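Local coordinates for protein YfnB (Bacillus subtilis, PDB 3ED5) that is a putative hydrolase of the haloacid dehalogenase superfamily, probably acting as a 5'-nucleotidase, at residues M64-V69 with F149-T154; F12-T17 with Y133-D138; K49-G54 with F74-K79; Q22-L27 with R96-G101. One frame throughout, in Å; residues are numbered along the deposited sequence. Where two conformers were deposited one is given.

The four contacts trace the two-part build of a haloacid dehalogenase hydrolase, a parallel-sheet core with a helical cap inserted after its first strand. Contact 2 holds the probable nucleophile Asp13 and joins the loop after strand 9-12 to helix 129-138. Contact 4, its centre about 12 Å away, lies where the cap returns to the core, and Arg135 NE of contact 2 is 2.8 Å from Gly101 O of contact 4. Contact 1 reaches from the cap to the edge of the sheet, the side chain of Ser151 lying about 10 Å from that of Asp13. Contact 3 is internal to the cap, its centre about 23 Å from that of contact 2.

Contact 1: residues M64-V69 with F149-T154; sequences MTRDEV and FVSEDT
Arg66 reaches across from the start of helix 66-80 and sets the edge of its guanidinium against Glu152, NH2 lying 2.7 Å from OE1 in a nearly straight bond (162°). NH1 adds a weak, bent bond to the same oxygen at 3.3 Å. OE1 lies close to the guanidinium plane, yet NH2 comes to it from above the carboxylate plane, the two planes being 57° apart. The arginine gets there extended to CD, then bent at chi3 (58°). A water accepts weakly from Arg66 NH1 and, at 3.1 Å, from Glu152 N, and lies 2.6 Å from Ser151 OG. The salt bridge joins the helical cap to the haloacid dehalogenase core, just past its edge strand 147-150. With an alanine at Arg66, Glu152 would probably lose its charge partner across the cap-core junction and the water one of its donors. Ser129 N also binds Glu152 OE1, and Asn126 O accepts from Arg66 NH1. Just before the arginine, Thr65 N-caps the helix, OG1 accepting from Glu68 N at 3.2 Å.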
loop_
_atom_site.group_PDB
_atom_site.type_symbol
_atom_site.label_atom_id
_atom_site.label_comp_id
_atom_site.label_asym_id
_atom_site.label_seq_id
_atom_site.Cartn_x
_atom_site.Cartn_y
_atom_site.Cartn_z
HETATM N N MSE A 64 -7.115 0.829 16.464
HETATM C CA MSE A 64 -6.337 -0.378 16.703
HETATM C C MSE A 64 -4.920 -0.081 16.267
HETATM O O MSE A 64 -4.704 0.760 15.368
HETATM C CB MSE A 64 -6.950 -1.569 15.925
HETATM C CG MSE A 64 -6.196 -2.843 16.032
HETATM SE SE MSE A 64 -7.212 -4.354 15.175
HETATM C CE MSE A 64 -8.849 -4.232 16.117
ATOM N N THR A 65 -3.950 -0.687 16.947
ATOM C CA THR A 65 -2.554 -0.589 16.500
ATOM C C THR A 65 -2.299 -1.572 15.366
ATOM O O THR A 65 -2.985 -2.603 15.258
ATOM C CB THR A 65 -1.541 -0.874 17.625
ATOM O OG1 THR A 65 -1.675 -2.233 18.055
ATOM C CG2 THR A 65 -1.731 0.074 18.803
ATOM N N ARG A 66 -1.298 -1.291 14.533
ATOM C CA ARG A 66 -0.969 -2.254 13.468
ATOM C C ARG A 66 -0.529 -3.608 14.038
ATOM O O ARG A 66 -0.826 -4.666 13.446
ATOM C CB ARG A 66 0.108 -1.705 12.532
ATOM C CG ARG A 66 0.105 -2.433 11.168
ATOM C CD ARG A 66 1.266 -1.949 10.296
ATOM N NE ARG A 66 2.531 -2.184 10.983
ATOM C CZ ARG A 66 3.649 -1.511 10.730
ATOM N NH1 ARG A 66 3.637 -0.551 9.806
ATOM N NH2 ARG A 66 4.759 -1.782 11.413
ATOM N N ASP A 67 0.207 -3.581 15.153
ATOM C CA ASP A 67 0.653 -4.849 15.763
ATOM C C ASP A 67 -0.570 -5.711 16.083
ATOM O O ASP A 67 -0.545 -6.950 15.866
ATOM C CB ASP A 67 1.449 -4.606 17.056
ATOM C CG ASP A 67 2.916 -4.228 16.809
ATOM O OD1 ASP A 67 3.359 -4.103 15.653
ATOM O OD2 ASP A 67 3.637 -4.082 17.820
ATOM N N GLU A 68 -1.623 -5.093 16.620
ATOM C CA GLU A 68 -2.835 -5.846 16.986
ATOM C C GLU A 68 -3.496 -6.405 15.733
ATOM O O GLU A 68 -3.944 -7.547 15.725
ATOM C CB GLU A 68 -3.853 -5.005 17.770
ATOM C CG GLU A 68 -5.196 -5.762 17.957
ATOM C CD GLU A 68 -6.144 -5.114 18.934
ATOM O OE1 GLU A 68 -5.830 -4.009 19.416
ATOM O OE2 GLU A 68 -7.209 -5.721 19.231
ATOM N N VAL A 69 -3.539 -5.601 14.666
ATOM C CA VAL A 69 -4.097 -6.046 13.365
ATOM C C VAL A 69 -3.389 -7.327 12.921
ATOM O O VAL A 69 -4.045 -8.371 12.675
ATOM C CB VAL A 69 -3.926 -4.954 12.245
ATOM C CG1 VAL A 69 -4.261 -5.537 10.830
ATOM C CG2 VAL A 69 -4.801 -3.734 12.549
ATOM N N PHE A 149 8.677 6.900 3.537
ATOM C CA PHE A 149 8.045 7.333 4.767
ATOM C C PHE A 149 7.086 6.255 5.256
ATOM O O PHE A 149 6.044 6.023 4.645
ATOM C CB PHE A 149 7.303 8.634 4.568
ATOM C CG PHE A 149 8.189 9.745 4.072
ATOM C CD1 PHE A 149 9.154 10.329 4.923
ATOM C CD2 PHE A 149 8.077 10.194 2.773
ATOM C CE1 PHE A 149 9.997 11.378 4.477
ATOM C CE2 PHE A 149 8.914 11.261 2.311
ATOM C CZ PHE A 149 9.873 11.836 3.177
ATOM N N VAL A 150 7.460 5.648 6.379
ATOM C CA VAL A 150 6.680 4.543 6.951
ATOM C C VAL A 150 5.862 5.040 8.150
ATOM O O VAL A 150 6.383 5.786 8.995
ATOM C CB VAL A 150 7.634 3.360 7.312
ATOM C CG1 VAL A 150 8.358 2.868 6.039
ATOM C CG2 VAL A 150 8.659 3.721 8.370
ATOM N N SER A 151 4.592 4.648 8.213
ATOM C CA SER A 151 3.682 5.085 9.292
ATOM C C SER A 151 4.288 4.882 10.688
ATOM O O SER A 151 4.120 5.702 11.576
ATOM C CB SER A 151 2.314 4.356 9.199
ATOM O OG SER A 151 2.498 2.948 9.203
ATOM N N GLU A 152 5.017 3.780 10.868
ATOM C CA GLU A 152 5.476 3.375 12.206
ATOM C C GLU A 152 6.481 4.339 12.823
ATOM O O GLU A 152 6.698 4.339 14.036
ATOM C CB GLU A 152 6.032 1.937 12.162
ATOM C CG GLU A 152 7.278 1.762 11.278
ATOM C CD GLU A 152 7.613 0.302 11.064
ATOM O OE1 GLU A 152 6.852 -0.408 10.394
ATOM O OE2 GLU A 152 8.643 -0.145 11.584
ATOM N N ASP A 153 7.066 5.196 11.993
ATOM C CA ASP A 153 7.975 6.240 12.484
ATOM C C ASP A 153 7.265 7.497 12.952
ATOM O O ASP A 153 7.900 8.396 13.544
ATOM C CB ASP A 153 8.887 6.677 11.340
ATOM C CG ASP A 153 9.981 5.692 11.051
ATOM O OD1 ASP A 153 10.073 4.619 11.712
ATOM O OD2 ASP A 153 10.763 6.001 10.121
ATOM N N THR A 154 5.972 7.598 12.666
ATOM C CA THR A 154 5.254 8.875 12.764
ATOM C C THR A 154 4.347 8.987 13.972
ATOM O O THR A 154 3.969 10.089 14.345
ATOM C CB THR A 154 4.380 9.156 11.481
ATOM O OG1 THR A 154 3.173 8.365 11.521
ATOM C CG2 THR A 154 5.157 8.873 10.182
HETATM O O HOH W 1 4.681 1.667 8.576
#

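Contact 2: residues F12-T17 with Y133-D138; sequences FDVDDT and YKRLRD. With FMT (formic acid), chain G.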
loop_
_atom_site.group_PDB
_atom_site.type_symbol
_atom_site.label_atom_id
_atom_site.label_comp_id
_atom_site.label_asym_id
_atom_site.label_seq_id
_atom_site.Cartn_x
_atom_site.Cartn_y
_atom_site.Cartn_z
ATOM N N PHE A 12 4.136 7.854 -3.846
ATOM C CA PHE A 12 3.536 6.593 -4.278
ATOM C C PHE A 12 3.283 5.704 -3.074
ATOM O O PHE A 12 4.163 5.458 -2.261
ATOM C CB PHE A 12 4.499 5.831 -5.212
ATOM C CG PHE A 12 4.454 6.270 -6.638
ATOM C CD1 PHE A 12 3.573 5.695 -7.552
ATOM C CD2 PHE A 12 5.334 7.265 -7.088
ATOM C CE1 PHE A 12 3.535 6.146 -8.901
ATOM C CE2 PHE A 12 5.325 7.693 -8.433
ATOM C CZ PHE A 12 4.432 7.143 -9.329
ATOM N N ASP A 13 2.065 5.184 -3.012
ATOM C CA ASP A 13 1.762 4.019 -2.196
ATOM C C ASP A 13 2.504 2.803 -2.793
ATOM O O ASP A 13 2.893 2.811 -3.963
ATOM C CB ASP A 13 0.240 3.814 -2.201
ATOM C CG ASP A 13 -0.183 2.531 -1.506
ATOM O OD1 ASP A 13 -0.037 2.420 -0.262
ATOM O OD2 ASP A 13 -0.673 1.658 -2.226
ATOM N N VAL A 14 2.688 1.737 -1.996
ATOM C CA VAL A 14 3.416 0.543 -2.465
ATOM C C VAL A 14 2.427 -0.529 -2.939
ATOM O O VAL A 14 2.391 -0.921 -4.123
ATOM C CB VAL A 14 4.330 -0.052 -1.339
ATOM C CG1 VAL A 14 5.054 -1.331 -1.821
ATOM C CG2 VAL A 14 5.438 0.978 -0.942
ATOM N N ASP A 15 1.651 -1.020 -1.988
ATOM C CA ASP A 15 0.909 -2.273 -2.233
ATOM C C ASP A 15 -0.294 -2.084 -3.146
ATOM O O ASP A 15 -1.188 -1.280 -2.869
ATOM C CB ASP A 15 0.515 -2.927 -0.901
ATOM C CG ASP A 15 1.726 -3.429 -0.160
ATOM O OD1 ASP A 15 2.670 -3.866 -0.845
ATOM O OD2 ASP A 15 1.730 -3.397 1.083
ATOM N N ASP A 16 -0.276 -2.854 -4.219
ATOM C CA ASP A 16 -1.274 -2.813 -5.292
ATOM C C ASP A 16 -1.297 -1.455 -5.971
ATOM O O ASP A 16 -2.269 -1.115 -6.631
ATOM C CB ASP A 16 -2.660 -3.229 -4.788
ATOM C CG ASP A 16 -2.669 -4.674 -4.346
ATOM O OD1 ASP A 16 -2.013 -5.498 -5.029
ATOM O OD2 ASP A 16 -3.339 -4.946 -3.340
ATOM N N THR A 17 -0.184 -0.717 -5.854
ATOM C CA THR A 17 0.012 0.530 -6.607
ATOM C C THR A 17 1.200 0.308 -7.537
ATOM O O THR A 17 1.036 0.382 -8.752
ATOM C CB THR A 17 0.223 1.728 -5.656
ATOM O OG1 THR A 17 -0.943 1.875 -4.830
ATOM C CG2 THR A 17 0.419 3.050 -6.460
ATOM N N TYR A 133 10.744 -2.191 2.652
ATOM C CA TYR A 133 12.129 -1.994 2.239
ATOM C C TYR A 133 12.618 -3.232 1.458
ATOM O O TYR A 133 13.209 -3.121 0.365
ATOM C CB TYR A 133 13.051 -1.745 3.441
ATOM C CG TYR A 133 13.171 -0.266 3.807
ATOM C CD1 TYR A 133 12.129 0.423 4.421
ATOM C CD2 TYR A 133 14.341 0.437 3.521
ATOM C CE1 TYR A 133 12.256 1.796 4.775
ATOM C CE2 TYR A 133 14.482 1.801 3.859
ATOM C CZ TYR A 133 13.438 2.465 4.494
ATOM O OH TYR A 133 13.587 3.810 4.821
ATOM N N LYS A 134 12.350 -4.404 2.024
ATOM C CA LYS A 134 12.835 -5.633 1.397
ATOM C C LYS A 134 12.224 -5.875 0.015
ATOM O O LYS A 134 12.972 -6.145 -0.948
ATOM C CB LYS A 134 12.618 -6.856 2.316
ATOM C CG LYS A 134 13.113 -8.160 1.673
ATOM C CD LYS A 134 12.974 -9.345 2.644
ATOM C CE LYS A 134 13.706 -10.574 2.158
ATOM N NZ LYS A 134 13.184 -11.046 0.838
ATOM N N ARG A 135 10.903 -5.751 -0.101
ATOM C CA ARG A 135 10.209 -5.970 -1.382
ATOM C C ARG A 135 10.577 -4.898 -2.424
ATOM O O ARG A 135 10.750 -5.218 -3.614
ATOM C CB ARG A 135 8.697 -6.063 -1.163
ATOM C CG ARG A 135 8.343 -7.380 -0.400
ATOM C CD ARG A 135 6.928 -7.314 0.121
ATOM N NE ARG A 135 5.948 -7.182 -0.984
ATOM C CZ ARG A 135 4.996 -6.251 -1.073
ATOM N NH1 ARG A 135 4.849 -5.307 -0.137
ATOM N NH2 ARG A 135 4.165 -6.281 -2.115
ATOM N N LEU A 136 10.762 -3.651 -1.982
ATOM C CA LEU A 136 11.246 -2.638 -2.915
ATOM C C LEU A 136 12.673 -2.934 -3.383
ATOM O O LEU A 136 13.018 -2.658 -4.560
ATOM C CB LEU A 136 11.185 -1.221 -2.295
ATOM C CG LEU A 136 9.761 -0.694 -2.115
ATOM C CD1 LEU A 136 9.792 0.535 -1.189
ATOM C CD2 LEU A 136 9.044 -0.393 -3.451
ATOM N N ARG A 137 13.524 -3.420 -2.489
ATOM C CA ARG A 137 14.896 -3.766 -2.895
ATOM C C ARG A 137 14.895 -4.937 -3.883
ATOM O O ARG A 137 15.562 -4.891 -4.915
ATOM C CB ARG A 137 15.785 -4.092 -1.698
ATOM C CG ARG A 137 16.222 -2.868 -0.918
ATOM C CD ARG A 137 17.387 -3.202 0.022
ATOM N NE ARG A 137 17.905 -1.987 0.656
ATOM C CZ ARG A 137 17.628 -1.610 1.907
ATOM N NH1 ARG A 137 18.141 -0.485 2.371
ATOM N NH2 ARG A 137 16.849 -2.349 2.697
ATOM N N ASP A 138 14.166 -5.996 -3.531
ATOM C CA ASP A 138 14.183 -7.212 -4.325
ATOM C C ASP A 138 13.605 -7.047 -5.739
ATOM O O ASP A 138 14.033 -7.754 -6.657
ATOM C CB ASP A 138 13.401 -8.333 -3.591
ATOM C CG ASP A 138 14.090 -8.801 -2.286
ATOM O OD1 ASP A 138 15.276 -8.496 -2.041
ATOM O OD2 ASP A 138 13.449 -9.559 -1.500
HETATM C C FMT G . 16.938 -5.845 2.760
HETATM O O1 FMT G . 18.138 -5.510 2.740
HETATM O O2 FMT G . 15.991 -5.051 2.729
#
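A single carboxylate oxygen, Asp15 OD1, takes both terminal nitrogens of Arg135, in place of the two-oxygen pairing often seen between these groups. This salt bridge links the loop after strand 9-12, which carries the DxD signature of the haloacid dehalogenase fold, to helix 129-138. Asp13, the first aspartate of that signature, is the nucleophile by similarity, and Asp15 is the second. Arg135 NH1 gives the shorter bond, 2.7 Å to Asp15 OD1 at 158°; OD1 receives it on its syn lone pair and lies in the guanidinium plane. The NH2 bond to that oxygen is weak, at 3.1 Å. The arginine chain bends at chi3 (62°), turning its edge to the carboxylate, whose plane is tilted by 36°. Gln132 NE2 binds the other carboxylate oxygen, Asp15 OD2, while Arg135 NE has a second partner in contact 4. A leucine at Asp15 would probably leave the Arg135 charge without this carboxylate and Gln132 NE2 without this acceptor. Beside the charged pair, Val14 points its side chain toward the helix, and Ile123 of the central sheet touches both Val14 and Leu136. The apolar contact between these two is looser than the salt bridge, Val14 CG2 meeting Leu136 CD1 at 4.4 Å.

Contact 3: residues K49-G54 with F74-K79; sequences KTINQG and FSALLK. With FMT (formic acid), chain E.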
loop_
_atom_site.group_PDB
_atom_site.type_symbol
_atom_site.label_atom_id
_atom_site.label_comp_id
_atom_site.label_asym_id
_atom_site.label_seq_id
_atom_site.Cartn_x
_atom_site.Cartn_y
_atom_site.Cartn_z
ATOM N N LYS A 49 -9.982 -12.333 3.887
ATOM C CA LYS A 49 -9.913 -11.009 3.248
ATOM C C LYS A 49 -10.837 -9.992 3.926
ATOM O O LYS A 49 -10.420 -8.844 4.127
ATOM C CB LYS A 49 -10.151 -11.097 1.740
ATOM C CG LYS A 49 -9.019 -11.854 1.004
ATOM C CD LYS A 49 -9.109 -11.634 -0.501
ATOM C CE LYS A 49 -7.977 -12.315 -1.269
ATOM N NZ LYS A 49 -8.387 -13.649 -1.815
ATOM N N THR A 50 -12.037 -10.416 4.335
ATOM C CA THR A 50 -12.977 -9.505 4.968
ATOM C C THR A 50 -12.474 -9.092 6.361
ATOM O O THR A 50 -12.529 -7.896 6.731
ATOM C CB THR A 50 -14.406 -10.120 5.064
ATOM O OG1 THR A 50 -14.848 -10.507 3.743
ATOM C CG2 THR A 50 -15.392 -9.100 5.656
ATOM N N ILE A 51 -12.019 -10.093 7.122
ATOM C CA ILE A 51 -11.465 -9.848 8.458
ATOM C C ILE A 51 -10.255 -8.917 8.363
ATOM O O ILE A 51 -10.189 -7.921 9.092
ATOM C CB ILE A 51 -11.037 -11.132 9.127
ATOM C CG1 ILE A 51 -12.307 -11.881 9.560
ATOM C CG2 ILE A 51 -10.181 -10.880 10.377
ATOM C CD1 ILE A 51 -12.100 -13.426 9.878
ATOM N N ASN A 52 -9.329 -9.251 7.469
ATOM C CA ASN A 52 -8.093 -8.491 7.333
ATOM C C ASN A 52 -8.430 -7.051 6.951
ATOM O O ASN A 52 -7.877 -6.092 7.550
ATOM C CB ASN A 52 -7.164 -9.139 6.309
ATOM C CG ASN A 52 -5.817 -8.446 6.228
ATOM O OD1 ASN A 52 -5.148 -8.260 7.241
ATOM N ND2 ASN A 52 -5.415 -8.060 5.014
ATOM N N GLN A 53 -9.363 -6.892 6.011
ATOM C CA GLN A 53 -9.787 -5.535 5.576
ATOM C C GLN A 53 -10.369 -4.725 6.751
ATOM O O GLN A 53 -10.003 -3.566 6.936
ATOM C CB GLN A 53 -10.766 -5.583 4.377
ATOM C CG GLN A 53 -11.476 -4.253 4.002
ATOM C CD GLN A 53 -10.546 -3.190 3.420
ATOM O OE1 GLN A 53 -9.420 -3.493 3.001
ATOM N NE2 GLN A 53 -11.016 -1.920 3.389
ATOM N N GLY A 54 -11.244 -5.334 7.548
ATOM C CA GLY A 54 -11.849 -4.652 8.688
ATOM C C GLY A 54 -10.830 -4.239 9.740
ATOM O O GLY A 54 -10.976 -3.196 10.350
ATOM N N PHE A 74 -4.928 -13.846 11.961
ATOM C CA PHE A 74 -4.941 -15.323 11.720
ATOM C C PHE A 74 -5.561 -16.115 12.848
ATOM O O PHE A 74 -6.140 -17.178 12.611
ATOM C CB PHE A 74 -3.546 -15.867 11.389
ATOM C CG PHE A 74 -3.011 -15.312 10.118
ATOM C CD1 PHE A 74 -3.583 -15.667 8.902
ATOM C CD2 PHE A 74 -1.974 -14.370 10.132
ATOM C CE1 PHE A 74 -3.092 -15.075 7.690
ATOM C CE2 PHE A 74 -1.499 -13.803 8.955
ATOM C CZ PHE A 74 -2.062 -14.143 7.747
ATOM N N SER A 75 -5.456 -15.622 14.075
ATOM C CA SER A 75 -6.171 -16.278 15.164
ATOM C C SER A 75 -7.677 -16.012 15.069
ATOM O O SER A 75 -8.463 -16.938 15.314
ATOM C CB SER A 75 -5.616 -15.922 16.542
ATOM O OG SER A 75 -5.307 -14.549 16.595
ATOM N N ALA A 76 -8.074 -14.792 14.688
ATOM C CA ALA A 76 -9.523 -14.512 14.469
ATOM C C ALA A 76 -10.103 -15.443 13.406
ATOM O O ALA A 76 -11.198 -15.998 13.580
ATOM C CB ALA A 76 -9.743 -13.054 14.062
ATOM N N LEU A 77 -9.364 -15.635 12.315
ATOM C CA LEU A 77 -9.835 -16.533 11.251
ATOM C C LEU A 77 -9.863 -17.985 11.722
ATOM O O LEU A 77 -10.927 -18.651 11.691
ATOM C CB LEU A 77 -8.921 -16.404 10.029
ATOM C CG LEU A 77 -9.263 -17.315 8.849
ATOM C CD1 LEU A 77 -10.575 -16.868 8.192
ATOM C CD2 LEU A 77 -8.073 -17.317 7.862
ATOM N N LEU A 78 -8.717 -18.503 12.175
ATOM C CA LEU A 78 -8.674 -19.945 12.498
ATOM C C LEU A 78 -9.521 -20.333 13.696
ATOM O O LEU A 78 -10.097 -21.431 13.715
ATOM C CB LEU A 78 -7.229 -20.454 12.645
ATOM C CG LEU A 78 -6.394 -20.341 11.362
ATOM C CD1 LEU A 78 -4.945 -20.692 11.621
ATOM C CD2 LEU A 78 -6.961 -21.193 10.251
ATOM N N LYS A 79 -9.644 -19.454 14.687
ATOM C CA LYS A 79 -10.482 -19.760 15.873
ATOM C C LYS A 79 -11.965 -20.072 15.548
ATOM O O LYS A 79 -12.560 -21.014 16.119
ATOM C CB LYS A 79 -10.393 -18.616 16.897
ATOM C CG LYS A 79 -11.019 -18.914 18.254
ATOM C CD LYS A 79 -11.265 -17.628 19.042
ATOM C CE LYS A 79 -10.004 -16.857 19.328
ATOM N NZ LYS A 79 -10.398 -15.464 19.734
HETATM C C FMT E . -7.127 -8.438 2.161
HETATM O O1 FMT E . -6.440 -9.291 2.710
HETATM O O2 FMT E . -8.091 -7.885 2.688
#
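Ile51 makes an apolar helix-helix contact inside the cap, packing from helix 42-60 against Ala76 and Leu77 of helix 66-80, with no hydrogen bond between the segments. Its two branches take separate partners. CD1 lies 4.1 Å from Leu77 CD1 and equally close to Leu77 CA, so it meets both the tip of that side chain and the backbone at its root. CG2 instead comes to 4.3 Å from Ala76 CB. The first torsion of Ile51 (chi1 -74°) makes this division possible, holding CG1 beside the backbone N and CG2 on the carbonyl side. The Ile51 and Leu77 side chains approach at a slant, and the nearest alpha carbons, those of the same two residues, are 7.4 Å apart. The two helices follow each other in the helical cap that haloacid dehalogenase hydrolases of this kind insert into their sheet domain. Leu77 also touches Phe33 of helix 21-35, bringing a third helix into the packing. Phe74, a turn earlier, starts its side chain away from segment 49-54, though the end comes nearer; its ring meets Tyr48 with the planes nearly parallel. On another side of helix 42-60, Asn52 ND2 donates to O1 of a bound formic acid, probably from the crystallisation liquor, at 2.8 Å and 150°. Asn52 OD1 accepts from Arg73 NH1, a polar link between the helices next to the apolar one.

Contact 4: residues Q22-L27 with R96-G101; sequences QAAEAL and RFLEEG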
loop_
_atom_site.group_PDB
_atom_site.type_symbol
_atom_site.label_atom_id
_atom_site.label_comp_id
_atom_site.label_asym_id
_atom_site.label_seq_id
_atom_site.Cartn_x
_atom_site.Cartn_y
_atom_site.Cartn_z
ATOM N N GLN A 22 -1.496 -8.270 -4.055
ATOM C CA GLN A 22 -2.427 -9.435 -4.178
ATOM C C GLN A 22 -1.694 -10.745 -4.464
ATOM O O GLN A 22 -2.013 -11.788 -3.868
ATOM C CB GLN A 22 -3.479 -9.177 -5.263
ATOM C CG GLN A 22 -4.354 -7.955 -4.939
ATOM C CD GLN A 22 -5.017 -8.091 -3.592
ATOM O OE1 GLN A 22 -4.717 -7.361 -2.632
ATOM N NE2 GLN A 22 -5.903 -9.050 -3.495
ATOM N N ALA A 23 -0.748 -10.706 -5.397
ATOM C CA ALA A 23 0.050 -11.856 -5.708
ATOM C C ALA A 23 0.904 -12.332 -4.527
ATOM O O ALA A 23 0.981 -13.545 -4.261
ATOM C CB ALA A 23 0.905 -11.626 -6.973
ATOM N N ALA A 24 1.585 -11.394 -3.869
ATOM C CA ALA A 24 2.403 -11.718 -2.691
ATOM C C ALA A 24 1.543 -12.332 -1.580
ATOM O O ALA A 24 1.939 -13.331 -0.982
ATOM C CB ALA A 24 3.144 -10.463 -2.159
ATOM N N GLU A 25 0.380 -11.727 -1.330
ATOM C CA GLU A 25 -0.568 -12.219 -0.316
ATOM C C GLU A 25 -1.055 -13.616 -0.687
ATOM O O GLU A 25 -1.072 -14.544 0.158
ATOM C CB GLU A 25 -1.760 -11.261 -0.198
ATOM C CG GLU A 25 -2.903 -11.759 0.698
ATOM C CD GLU A 25 -4.042 -10.781 0.729
ATOM O OE1 GLU A 25 -4.775 -10.680 -0.284
ATOM O OE2 GLU A 25 -4.158 -10.080 1.751
ATOM N N ALA A 26 -1.409 -13.795 -1.954
ATOM C CA ALA A 26 -1.950 -15.114 -2.365
ATOM C C ALA A 26 -0.942 -16.239 -2.129
ATOM O O ALA A 26 -1.304 -17.330 -1.647
ATOM C CB ALA A 26 -2.407 -15.096 -3.845
ATOM N N LEU A 27 0.316 -15.978 -2.468
ATOM C CA LEU A 27 1.380 -16.963 -2.289
ATOM C C LEU A 27 1.621 -17.216 -0.801
ATOM O O LEU A 27 1.705 -18.371 -0.359
ATOM C CB LEU A 27 2.656 -16.432 -2.978
ATOM C CG LEU A 27 3.989 -17.184 -2.872
ATOM C CD1 LEU A 27 3.837 -18.595 -3.365
ATOM C CD2 LEU A 27 5.071 -16.390 -3.620
ATOM N N ARG A 96 7.209 -13.919 6.833
ATOM C CA ARG A 96 8.383 -14.389 6.114
ATOM C C ARG A 96 8.049 -14.689 4.646
ATOM O O ARG A 96 8.790 -14.270 3.738
ATOM C CB ARG A 96 9.028 -15.578 6.813
ATOM C CG ARG A 96 10.400 -15.886 6.264
ATOM C CD ARG A 96 10.329 -16.819 5.075
ATOM N NE ARG A 96 10.086 -18.189 5.517
ATOM C CZ ARG A 96 10.246 -19.264 4.754
ATOM N NH1 ARG A 96 10.636 -19.135 3.481
ATOM N NH2 ARG A 96 10.009 -20.466 5.269
ATOM N N PHE A 97 6.933 -15.386 4.416
ATOM C CA PHE A 97 6.502 -15.688 3.044
ATOM C C PHE A 97 6.073 -14.446 2.272
ATOM O O PHE A 97 6.386 -14.319 1.090
ATOM C CB PHE A 97 5.338 -16.665 3.028
ATOM C CG PHE A 97 5.662 -18.018 3.610
ATOM C CD1 PHE A 97 6.811 -18.712 3.214
ATOM C CD2 PHE A 97 4.796 -18.599 4.536
ATOM C CE1 PHE A 97 7.106 -19.998 3.738
ATOM C CE2 PHE A 97 5.078 -19.886 5.067
ATOM C CZ PHE A 97 6.235 -20.577 4.672
ATOM N N LEU A 98 5.371 -13.533 2.934
ATOM C CA LEU A 98 4.971 -12.290 2.297
ATOM C C LEU A 98 6.214 -11.520 1.866
ATOM O O LEU A 98 6.216 -10.892 0.791
ATOM C CB LEU A 98 4.170 -11.425 3.283
ATOM C CG LEU A 98 3.427 -10.223 2.705
ATOM C CD1 LEU A 98 2.251 -10.726 1.797
ATOM C CD2 LEU A 98 2.887 -9.359 3.833
ATOM N N GLU A 99 7.264 -11.578 2.687
ATOM C CA GLU A 99 8.487 -10.806 2.409
ATOM C C GLU A 99 9.294 -11.384 1.266
ATOM O O GLU A 99 10.261 -10.786 0.840
ATOM C CB GLU A 99 9.362 -10.639 3.674
ATOM C CG GLU A 99 8.739 -9.643 4.629
ATOM C CD GLU A 99 9.527 -9.428 5.923
ATOM O OE1 GLU A 99 10.402 -10.271 6.260
ATOM O OE2 GLU A 99 9.230 -8.420 6.605
ATOM N N GLU A 100 8.917 -12.563 0.783
ATOM C CA GLU A 100 9.529 -13.132 -0.405
ATOM C C GLU A 100 8.756 -12.862 -1.700
ATOM O O GLU A 100 9.162 -13.312 -2.762
ATOM C CB GLU A 100 9.762 -14.618 -0.213
ATOM C CG GLU A 100 10.874 -14.892 0.814
ATOM C CD GLU A 100 10.998 -16.357 1.177
ATOM O OE1 GLU A 100 10.061 -16.947 1.744
ATOM O OE2 GLU A 100 12.076 -16.901 0.930
ATOM N N GLY A 101 7.645 -12.151 -1.597
ATOM C CA GLY A 101 6.815 -11.815 -2.757
ATOM C C GLY A 101 7.073 -10.359 -3.134
ATOM O O GLY A 101 6.693 -9.459 -2.387
HETATM O O HOH W 2 4.732 -13.885 -1.254
#
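The junction where the helical cap of this haloacid dehalogenase fold runs back into the core brings the last part of helix 87-98 and the turn that follows against helix 21-35. Here Ala24 and Gly101 come very close, their alpha carbons 4.4 Å apart. Ala24 CB lies 3.7 Å from Gly101 O, and a side chain on Gly101 would run into that methyl, so the glycine lets the backbone press directly onto the helix. A type I beta turn from Leu98 to Gly101 carries the chain round to this point. With CG swung away from its own backbone N (chi1 -168°), Leu98 carries CD1 back to helix 21-35, 3.8 Å from both Ala24 C and Glu25 N and 4.1 Å from Ala24 CB. No direct hydrogen bond crosses the contact, but a water bridges it, donating to Ala24 O and to Phe97 O, each at 2.9 Å. Arg96 NH1 forms a salt bridge with Glu100 OE1, within the turn, at 2.9 Å. Leu98 also touches Phe21 and Ala28 of helix 21-35, Glu25 touches Tyr48 of helix 42-60, and Glu99 OE2 binds Thr131 OG1 of helix 129-138, tying the turn to the core beside the parallel sheet.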